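Local coordinates for putative nucleoside-diphosphate-sugar epimerase (Staphylococcus aureus subsp. aureus, PDB 3E48), which is of unknown function but probably binds a dinucleotide cofactor in a Rossmann-type domain and may act on nucleotide-linked sugars, at residues Met142-Leu147 against Tyr171-Asp176. Sequence-based numbering, arbitrary orientation.
Sequences MYMDPL and YITRND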
loop_
_atom_site.group_PDB
_atom_site.type_symbol
_atom_site.label_atom_id
_atom_site.label_comp_id
_atom_site.label_asym_id
_atom_site.label_seq_id
_atom_site.Cartn_x
_atom_site.Cartn_y
_atom_site.Cartn_z
HETATM N N MSE B 142 17.313 -5.352 -1.100
HETATM C CA MSE B 142 17.374 -6.815 -1.026
HETATM C C MSE B 142 18.608 -7.384 -0.312
HETATM O O MSE B 142 19.734 -6.991 -0.597
HETATM C CB MSE B 142 17.284 -7.408 -2.441
HETATM C CG MSE B 142 17.057 -8.916 -2.477
HETATM SE SE MSE B 142 16.962 -9.634 -4.282
HETATM C CE MSE B 142 15.309 -8.804 -4.868
ATOM N N TYR B 143 18.394 -8.325 0.608
ATOM C CA TYR B 143 19.510 -8.929 1.340
ATOM C C TYR B 143 20.537 -9.611 0.441
ATOM O O TYR B 143 20.178 -10.363 -0.466
ATOM C CB TYR B 143 19.021 -9.995 2.326
ATOM C CG TYR B 143 18.034 -9.546 3.369
ATOM C CD1 TYR B 143 18.286 -8.435 4.173
ATOM C CD2 TYR B 143 16.868 -10.279 3.598
ATOM C CE1 TYR B 143 17.404 -8.067 5.184
ATOM C CE2 TYR B 143 15.983 -9.920 4.605
ATOM C CZ TYR B 143 16.258 -8.816 5.393
ATOM O OH TYR B 143 15.390 -8.466 6.397
HETATM N N MSE B 144 21.816 -9.374 0.718
HETATM C CA MSE B 144 22.887 -10.024 -0.041
HETATM C C MSE B 144 23.126 -11.405 0.556
HETATM O O MSE B 144 23.498 -12.341 -0.146
HETATM C CB MSE B 144 24.206 -9.260 0.091
HETATM C CG MSE B 144 24.377 -8.065 -0.805
HETATM SE SE MSE B 144 26.079 -7.217 -0.441
HETATM C CE MSE B 144 25.786 -5.624 -1.497
ATOM N N ASP B 145 22.915 -11.507 1.864
ATOM C CA ASP B 145 23.169 -12.731 2.614
ATOM C C ASP B 145 22.749 -14.065 1.984
ATOM O O ASP B 145 23.547 -15.001 1.930
ATOM C CB ASP B 145 22.581 -12.586 4.024
ATOM C CG ASP B 145 23.109 -11.358 4.744
ATOM O OD1 ASP B 145 22.837 -10.229 4.279
ATOM O OD2 ASP B 145 23.807 -11.511 5.767
ATOM N N PRO B 146 21.506 -14.170 1.488
ATOM C CA PRO B 146 21.024 -15.412 0.873
ATOM C C PRO B 146 21.905 -15.950 -0.258
ATOM O O PRO B 146 21.893 -17.149 -0.552
ATOM C CB PRO B 146 19.630 -15.029 0.383
ATOM C CG PRO B 146 19.195 -14.018 1.396
ATOM C CD PRO B 146 20.432 -13.161 1.532
ATOM N N LEU B 147 22.667 -15.068 -0.891
ATOM C CA LEU B 147 23.525 -15.478 -1.993
ATOM C C LEU B 147 24.606 -16.479 -1.591
ATOM O O LEU B 147 24.990 -17.330 -2.392
ATOM C CB LEU B 147 24.172 -14.250 -2.646
ATOM C CG LEU B 147 23.194 -13.289 -3.333
ATOM C CD1 LEU B 147 23.930 -12.061 -3.835
ATOM C CD2 LEU B 147 22.503 -14.012 -4.483
ATOM N N TYR B 171 21.064 -4.297 -3.800
ATOM C CA TYR B 171 21.355 -5.243 -2.726
ATOM C C TYR B 171 22.092 -4.592 -1.569
ATOM O O TYR B 171 22.832 -3.632 -1.761
ATOM C CB TYR B 171 22.259 -6.360 -3.241
ATOM C CG TYR B 171 21.588 -7.420 -4.070
ATOM C CD1 TYR B 171 21.066 -8.564 -3.469
ATOM C CD2 TYR B 171 21.525 -7.311 -5.458
ATOM C CE1 TYR B 171 20.506 -9.581 -4.227
ATOM C CE2 TYR B 171 20.962 -8.322 -6.231
ATOM C CZ TYR B 171 20.456 -9.456 -5.606
ATOM O OH TYR B 171 19.903 -10.467 -6.358
ATOM N N ILE B 172 21.921 -5.157 -0.377
ATOM C CA ILE B 172 22.587 -4.656 0.825
ATOM C C ILE B 172 22.648 -5.792 1.862
ATOM O O ILE B 172 21.757 -6.644 1.907
ATOM C CB ILE B 172 21.831 -3.418 1.392
ATOM C CG1 ILE B 172 22.574 -2.849 2.602
ATOM C CG2 ILE B 172 20.400 -3.803 1.773
ATOM C CD1 ILE B 172 22.011 -1.527 3.090
ATOM N N THR B 173 23.699 -5.822 2.679
ATOM C CA THR B 173 23.832 -6.876 3.685
ATOM C C THR B 173 22.922 -6.609 4.874
ATOM O O THR B 173 22.507 -5.471 5.109
ATOM C CB THR B 173 25.276 -6.985 4.246
ATOM O OG1 THR B 173 25.600 -5.788 4.962
ATOM C CG2 THR B 173 26.281 -7.203 3.134
ATOM N N ARG B 174 22.601 -7.661 5.620
ATOM C CA ARG B 174 21.773 -7.488 6.802
ATOM C C ARG B 174 22.594 -6.681 7.797
ATOM O O ARG B 174 22.061 -5.844 8.519
ATOM C CB ARG B 174 21.397 -8.832 7.432
ATOM C CG ARG B 174 20.438 -9.668 6.610
ATOM C CD ARG B 174 19.650 -10.611 7.499
ATOM N NE ARG B 174 18.759 -11.458 6.715
ATOM C CZ ARG B 174 19.110 -12.621 6.181
ATOM N NH1 ARG B 174 20.338 -13.089 6.352
ATOM N NH2 ARG B 174 18.236 -13.307 5.459
ATOM N N ASN B 175 23.900 -6.938 7.835
ATOM C CA ASN B 175 24.767 -6.205 8.746
ATOM C C ASN B 175 24.637 -4.699 8.522
ATOM O O ASN B 175 24.522 -3.928 9.479
ATOM C CB ASN B 175 26.227 -6.623 8.561
ATOM C CG ASN B 175 27.177 -5.818 9.432
ATOM O OD1 ASN B 175 27.076 -5.836 10.659
ATOM N ND2 ASN B 175 28.100 -5.103 8.800
ATOM N N ASP B 176 24.646 -4.276 7.259
ATOM C CA ASP B 176 24.525 -2.854 6.951
ATOM C C ASP B 176 23.140 -2.292 7.258
ATOM O O ASP B 176 23.010 -1.138 7.679
ATOM C CB ASP B 176 24.898 -2.574 5.490
ATOM C CG ASP B 176 26.402 -2.633 5.250
ATOM O OD1 ASP B 176 27.175 -2.518 6.227
ATOM O OD2 ASP B 176 26.815 -2.773 4.083
HETATM O O HOH W 1 25.260 -9.348 6.840
HETATM O O HOH W 2 22.450 -12.396 8.054
#
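Arg174 lies across Tyr143, with its NE 3.6 Å above the ring plane and over the ring centre. The guanidinium adds a cation-pi contact, CZ lying 4.3 Å from the Tyr143 ring centroid. Its plane is turned 49° from the ring, so this is not a flat stack. The Arg174 chain runs extended from CG to NE (chi3 -178°), which carries the group over the ring face. Asp145 meets the same arginine twice. Its OD1 accepts a hydrogen bond from Arg174 N at 2.9 Å, on the syn side of the carboxylate. Its OD2 forms a long salt bridge to Arg174 NH1, 3.9 Å away. One water bridges that pair, and a second joins Asp145 OD2 to Asn175 N.

The contact sits where strands 134-143 and 168-172, parallel neighbours in the main sheet of the Rossmann-type fold, end. Ile172 N donates a hydrogen bond to Met142 O, and Met144 N donates one to Ile172 O. Met142, a selenomethionine, and Tyr171 lie side by side on one sheet face, SE 3.5 Å from Tyr171 CE1, a Met-aromatic contact. Met144, also selenomethionine, sets its SE 3.6 Å from Thr173 CG2. Met144 also opens a type I turn to Leu147, which brings Asp145 to the N-terminus of helix 174-186. Thr173 is the N-cap of that helix, its OG1 accepting from Asp176 N. Phe276 of helix 273-277 packs on Met144, Asp145 and Thr173, while His11 and His15 of helix 11-22 touch Arg174.

Asp145 thus binds a first-turn N-H, where the helix dipole would probably favour its negative charge. Arg174 NE is buried without a hydrogen-bond partner in the model, so the pi cloud of Tyr143 probably compensates in part.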